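PDB 3BTP: single-strand DNA-binding protein from Agrobacterium tumefaciens, which binds single-stranded DNA regardless of its sequence and mediates nuclear uptake of single-stranded T-DNA copies during plant transformation. Local coordinates for residues 386-398 / 424-438. Residues are numbered along the deposited sequence; the frame is centred on the assembly and turned at random.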
loop_
_atom_site.group_PDB
_atom_site.type_symbol
_atom_site.label_atom_id
_atom_site.label_comp_id
_atom_site.label_asym_id
_atom_site.label_seq_id
_atom_site.Cartn_x
_atom_site.Cartn_y
_atom_site.Cartn_z
ATOM N N ALA A 386 -6.772 -12.424 16.429
ATOM C CA ALA A 386 -8.187 -12.682 16.805
ATOM C C ALA A 386 -8.996 -13.353 15.674
ATOM O O ALA A 386 -9.771 -14.304 15.944
ATOM C CB ALA A 386 -8.894 -11.346 17.296
ATOM N N LEU A 387 -8.843 -12.862 14.417
ATOM C CA LEU A 387 -9.530 -13.465 13.232
ATOM C C LEU A 387 -9.168 -14.932 12.987
ATOM O O LEU A 387 -10.019 -15.723 12.586
ATOM C CB LEU A 387 -9.287 -12.653 11.940
ATOM C CG LEU A 387 -9.940 -11.258 11.860
ATOM C CD1 LEU A 387 -9.275 -10.301 10.832
ATOM C CD2 LEU A 387 -11.424 -11.314 11.615
ATOM N N LYS A 388 -7.887 -15.258 13.153
ATOM C CA LYS A 388 -7.367 -16.613 13.027
ATOM C C LYS A 388 -7.973 -17.551 14.050
ATOM O O LYS A 388 -8.098 -18.710 13.789
ATOM C CB LYS A 388 -5.834 -16.656 13.196
ATOM C CG LYS A 388 -4.978 -16.272 11.925
ATOM C CD LYS A 388 -5.215 -17.299 10.787
ATOM C CE LYS A 388 -4.220 -17.186 9.636
ATOM N NZ LYS A 388 -4.920 -17.810 8.431
ATOM N N GLU A 389 -8.312 -17.054 15.228
ATOM C CA GLU A 389 -8.943 -17.868 16.255
ATOM C C GLU A 389 -10.478 -17.893 16.124
ATOM O O GLU A 389 -11.143 -18.455 16.998
ATOM C CB GLU A 389 -8.570 -17.299 17.648
ATOM C CG GLU A 389 -7.060 -17.307 17.915
ATOM C CD GLU A 389 -6.525 -16.271 18.996
ATOM O OE1 GLU A 389 -7.269 -15.454 19.622
ATOM O OE2 GLU A 389 -5.281 -16.261 19.177
ATOM N N GLY A 390 -11.056 -17.227 15.114
ATOM C CA GLY A 390 -12.483 -17.214 14.960
ATOM C C GLY A 390 -13.212 -16.134 15.709
ATOM O O GLY A 390 -14.424 -16.145 15.786
ATOM N N LYS A 391 -12.487 -15.181 16.265
ATOM C CA LYS A 391 -13.148 -14.037 16.951
ATOM C C LYS A 391 -13.473 -12.900 15.937
ATOM O O LYS A 391 -13.019 -12.926 14.786
ATOM C CB LYS A 391 -12.284 -13.496 18.100
ATOM C CG LYS A 391 -11.877 -14.575 19.171
ATOM C CD LYS A 391 -10.465 -14.280 19.691
ATOM C CE LYS A 391 -10.256 -14.826 21.065
ATOM N NZ LYS A 391 -9.809 -16.246 20.909
ATOM N N LEU A 392 -14.267 -11.944 16.371
ATOM C CA LEU A 392 -14.605 -10.768 15.589
ATOM C C LEU A 392 -15.432 -11.153 14.318
ATOM O O LEU A 392 -15.438 -10.417 13.372
ATOM C CB LEU A 392 -13.306 -10.002 15.211
ATOM C CG LEU A 392 -12.213 -9.557 16.244
ATOM C CD1 LEU A 392 -11.072 -8.813 15.585
ATOM C CD2 LEU A 392 -12.790 -8.689 17.323
ATOM N N TRP A 393 -16.086 -12.319 14.331
ATOM C CA TRP A 393 -16.901 -12.811 13.233
ATOM C C TRP A 393 -18.104 -11.924 13.005
ATOM O O TRP A 393 -18.675 -11.983 11.891
ATOM C CB TRP A 393 -17.399 -14.256 13.500
ATOM C CG TRP A 393 -18.017 -14.442 14.878
ATOM C CD1 TRP A 393 -17.374 -14.945 15.978
ATOM C CD2 TRP A 393 -19.342 -14.059 15.342
ATOM N NE1 TRP A 393 -18.210 -14.948 17.078
ATOM C CE2 TRP A 393 -19.420 -14.414 16.725
ATOM C CE3 TRP A 393 -20.486 -13.538 14.715
ATOM C CZ2 TRP A 393 -20.609 -14.250 17.504
ATOM C CZ3 TRP A 393 -21.654 -13.331 15.480
ATOM C CH2 TRP A 393 -21.702 -13.679 16.875
ATOM N N ASP A 394 -18.532 -11.136 14.005
ATOM C CA ASP A 394 -19.639 -10.216 13.756
ATOM C C ASP A 394 -19.195 -8.920 13.011
ATOM O O ASP A 394 -20.024 -8.065 12.659
ATOM C CB ASP A 394 -20.349 -9.827 15.034
ATOM C CG ASP A 394 -19.503 -8.917 15.878
ATOM O OD1 ASP A 394 -18.394 -9.382 16.309
ATOM O OD2 ASP A 394 -19.939 -7.754 16.105
ATOM N N ARG A 395 -17.890 -8.802 12.742
ATOM C CA ARG A 395 -17.405 -7.677 11.983
ATOM C C ARG A 395 -16.940 -8.130 10.552
ATOM O O ARG A 395 -16.492 -7.344 9.759
ATOM C CB ARG A 395 -16.292 -7.033 12.815
ATOM C CG ARG A 395 -16.811 -6.177 13.937
ATOM C CD ARG A 395 -15.682 -5.591 14.768
ATOM N NE ARG A 395 -16.235 -4.553 15.670
ATOM C CZ ARG A 395 -16.225 -3.231 15.483
ATOM N NH1 ARG A 395 -15.652 -2.671 14.398
ATOM N NH2 ARG A 395 -16.760 -2.446 16.418
ATOM N N VAL A 396 -17.113 -9.397 10.239
ATOM C CA VAL A 396 -16.614 -9.984 8.998
ATOM C C VAL A 396 -17.751 -10.119 7.987
ATOM O O VAL A 396 -18.864 -10.487 8.389
ATOM C CB VAL A 396 -15.958 -11.381 9.270
ATOM C CG1 VAL A 396 -15.687 -12.143 7.987
ATOM C CG2 VAL A 396 -14.649 -11.191 10.101
ATOM N N GLN A 397 -17.427 -9.790 6.718
ATOM C CA GLN A 397 -18.303 -9.838 5.505
ATOM C C GLN A 397 -17.552 -10.684 4.536
ATOM O O GLN A 397 -16.364 -10.550 4.470
ATOM C CB GLN A 397 -18.404 -8.482 4.783
ATOM C CG GLN A 397 -19.420 -7.578 5.397
ATOM C CD GLN A 397 -19.632 -6.270 4.606
ATOM O OE1 GLN A 397 -18.695 -5.519 4.248
ATOM N NE2 GLN A 397 -20.856 -6.028 4.299
ATOM N N VAL A 398 -18.247 -11.534 3.787
ATOM C CA VAL A 398 -17.625 -12.426 2.813
ATOM C C VAL A 398 -18.377 -12.257 1.478
ATOM O O VAL A 398 -19.601 -12.025 1.453
ATOM C CB VAL A 398 -17.591 -13.928 3.325
ATOM C CG1 VAL A 398 -16.566 -14.077 4.506
ATOM C CG2 VAL A 398 -18.974 -14.327 3.788
ATOM N N MET A 424 -13.153 -19.398 2.497
ATOM C CA MET A 424 -12.579 -19.300 3.839
ATOM C C MET A 424 -11.191 -19.935 3.877
ATOM O O MET A 424 -10.308 -19.339 4.435
ATOM C CB MET A 424 -13.564 -19.833 4.918
ATOM C CG MET A 424 -14.931 -19.083 4.913
ATOM S SD MET A 424 -14.909 -17.435 5.669
ATOM C CE MET A 424 -14.886 -17.902 7.373
ATOM N N ASP A 425 -10.970 -21.059 3.199
ATOM C CA ASP A 425 -9.613 -21.638 3.022
ATOM C C ASP A 425 -8.685 -20.690 2.234
ATOM O O ASP A 425 -7.551 -20.466 2.643
ATOM C CB ASP A 425 -9.705 -23.095 2.446
ATOM C CG ASP A 425 -8.374 -23.615 1.689
ATOM O OD1 ASP A 425 -7.278 -22.968 1.707
ATOM O OD2 ASP A 425 -8.446 -24.731 1.041
ATOM N N GLN A 426 -9.171 -20.079 1.153
ATOM C CA GLN A 426 -8.339 -19.214 0.334
ATOM C C GLN A 426 -7.952 -17.997 1.123
ATOM O O GLN A 426 -6.847 -17.516 1.022
ATOM C CB GLN A 426 -9.094 -18.766 -0.930
ATOM C CG GLN A 426 -8.233 -18.119 -2.041
ATOM C CD GLN A 426 -9.021 -17.941 -3.384
ATOM O OE1 GLN A 426 -10.159 -17.392 -3.397
ATOM N NE2 GLN A 426 -8.408 -18.406 -4.520
ATOM N N VAL A 427 -8.874 -17.465 1.907
ATOM C CA VAL A 427 -8.579 -16.228 2.612
ATOM C C VAL A 427 -7.866 -16.434 3.969
ATOM O O VAL A 427 -7.314 -15.486 4.517
ATOM C CB VAL A 427 -9.846 -15.324 2.708
ATOM C CG1 VAL A 427 -10.657 -15.611 4.010
ATOM C CG2 VAL A 427 -9.432 -13.875 2.575
ATOM N N GLY A 428 -7.882 -17.653 4.500
ATOM C CA GLY A 428 -7.232 -17.949 5.785
ATOM C C GLY A 428 -8.069 -17.759 7.042
ATOM O O GLY A 428 -7.544 -17.575 8.128
ATOM N N LEU A 429 -9.386 -17.851 6.906
ATOM C CA LEU A 429 -10.275 -17.768 8.046
ATOM C C LEU A 429 -10.772 -19.160 8.415
ATOM O O LEU A 429 -10.897 -20.049 7.518
ATOM C CB LEU A 429 -11.437 -16.782 7.785
ATOM C CG LEU A 429 -11.065 -15.279 7.755
ATOM C CD1 LEU A 429 -12.241 -14.501 7.358
ATOM C CD2 LEU A 429 -10.540 -14.718 9.087
ATOM N N PRO A 430 -11.011 -19.383 9.728
ATOM C CA PRO A 430 -11.559 -20.703 10.134
ATOM C C PRO A 430 -13.081 -20.794 9.890
ATOM O O PRO A 430 -13.805 -19.846 10.156
ATOM C CB PRO A 430 -11.178 -20.800 11.613
ATOM C CG PRO A 430 -11.290 -19.290 12.086
ATOM C CD PRO A 430 -10.799 -18.471 10.885
ATOM N N VAL A 431 -13.522 -21.933 9.344
ATOM C CA VAL A 431 -14.908 -22.262 9.065
ATOM C C VAL A 431 -15.911 -22.198 10.253
ATOM O O VAL A 431 -17.121 -22.072 10.040
ATOM C CB VAL A 431 -14.981 -23.604 8.315
ATOM C CG1 VAL A 431 -14.238 -23.495 6.963
ATOM C CG2 VAL A 431 -14.438 -24.766 9.229
ATOM N N SER A 432 -15.410 -22.232 11.486
ATOM C CA SER A 432 -16.218 -21.971 12.712
ATOM C C SER A 432 -16.996 -20.612 12.724
ATOM O O SER A 432 -18.039 -20.485 13.362
ATOM C CB SER A 432 -15.283 -22.029 13.932
ATOM O OG SER A 432 -14.592 -20.779 14.156
ATOM N N MET A 433 -16.514 -19.608 11.975
ATOM C CA MET A 433 -17.245 -18.312 11.850
ATOM C C MET A 433 -18.636 -18.459 11.236
ATOM O O MET A 433 -19.521 -17.624 11.474
ATOM C CB MET A 433 -16.462 -17.316 10.957
ATOM C CG MET A 433 -15.147 -16.844 11.525
ATOM S SD MET A 433 -14.628 -15.268 10.803
ATOM C CE MET A 433 -13.272 -14.792 11.866
ATOM N N GLY A 434 -18.821 -19.490 10.435
ATOM C CA GLY A 434 -20.090 -19.712 9.811
ATOM C C GLY A 434 -21.140 -20.449 10.639
ATOM O O GLY A 434 -22.203 -20.759 10.105
ATOM N N ARG A 435 -20.846 -20.758 11.914
ATOM C CA ARG A 435 -21.851 -21.313 12.854
ATOM C C ARG A 435 -22.076 -20.374 14.012
ATOM O O ARG A 435 -22.395 -20.823 15.088
ATOM C CB ARG A 435 -21.491 -22.725 13.367
ATOM C CG ARG A 435 -20.105 -22.854 13.963
ATOM C CD ARG A 435 -19.980 -23.989 15.050
ATOM N NE ARG A 435 -18.569 -24.292 15.375
ATOM C CZ ARG A 435 -17.879 -23.736 16.380
ATOM N NH1 ARG A 435 -18.452 -22.813 17.178
ATOM N NH2 ARG A 435 -16.611 -24.111 16.597
ATOM N N GLN A 436 -21.910 -19.073 13.784
ATOM C CA GLN A 436 -22.069 -18.058 14.833
ATOM C C GLN A 436 -23.187 -17.087 14.458
ATOM O O GLN A 436 -23.305 -16.725 13.294
ATOM C CB GLN A 436 -20.769 -17.250 14.972
ATOM C CG GLN A 436 -19.488 -18.062 15.075
ATOM C CD GLN A 436 -19.203 -18.477 16.494
ATOM O OE1 GLN A 436 -20.100 -18.437 17.346
ATOM N NE2 GLN A 436 -17.947 -18.854 16.776
ATOM N N SER A 437 -23.983 -16.641 15.431
ATOM C CA SER A 437 -25.021 -15.592 15.190
ATOM C C SER A 437 -25.561 -14.917 16.488
ATOM O O SER A 437 -25.786 -15.593 17.490
ATOM C CB SER A 437 -26.183 -16.083 14.275
ATOM O OG SER A 437 -26.648 -17.404 14.609
ATOM N N HIS A 438 -25.746 -13.594 16.444
ATOM C CA HIS A 438 -26.325 -12.821 17.550
ATOM C C HIS A 438 -27.876 -12.979 17.580
ATOM O O HIS A 438 -28.451 -13.673 16.722
ATOM C CB HIS A 438 -25.927 -11.320 17.442
ATOM C CG HIS A 438 -24.563 -10.971 18.012
ATOM N ND1 HIS A 438 -23.665 -10.159 17.344
ATOM C CD2 HIS A 438 -23.978 -11.272 19.201
ATOM C CE1 HIS A 438 -22.581 -9.993 18.088
ATOM N NE2 HIS A 438 -22.741 -10.664 19.216
HETATM O O HOH W 1 -12.054 -21.213 15.216
HETATM O O HOH W 2 -15.895 -18.438 15.152
#
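Two helix ends closed by Schellman motifs meet here, at Gly390 after helix 382-388 and at Gly428 after helix 417-427. At both, the backbone leaves the helix with positive phi, which glycine tolerates because it has no CB to strike the preceding carbonyl. The Lys388 chain bends at chi2 (-64°), which carries NZ back to Gly428 O at 2.7 Å, in the carbonyl plane and on a lone pair. Beside it the Pro430 ring lies on the last helical turn, its CD 3.3 Å from Leu387 O.

Further in, the slender, unbranched Met433 reaches across to segment 386-398: its CG and SD run past Trp393 CB, and its CE ends 3.5 Å from Lys391 O and 3.9 Å from Leu387 CD2. Branched Val396 meets the sulfur with CG2, while Leu429 CD2 packs on Leu387 CB, continuing the apolar layer.

At the outer end Gln436 CB sits over the six-membered ring of Trp393, a CH-pi contact 3.6 Å from the centroid. A bend at chi2 (-86°) then lays the amide along the indole, the planes 5° apart and stacked. Gln436 NE2 donates to a water that also bonds Gly390 O and Ser432 OG, tethering the amide. The poorly ordered His438 ring lies obliquely beyond, with Trp393 CH2 over its face.

Strand 396-399 belongs to a closed antiparallel barrel, and Val398 CG1 touches Met424 SD of helix 417-427 at 3.9 Å. The arrangement joins two Schellman-terminated helices beside a strand of this beta-barrel, the loop leading into strand 396-399 packing against the loop that leaves helix 417-427.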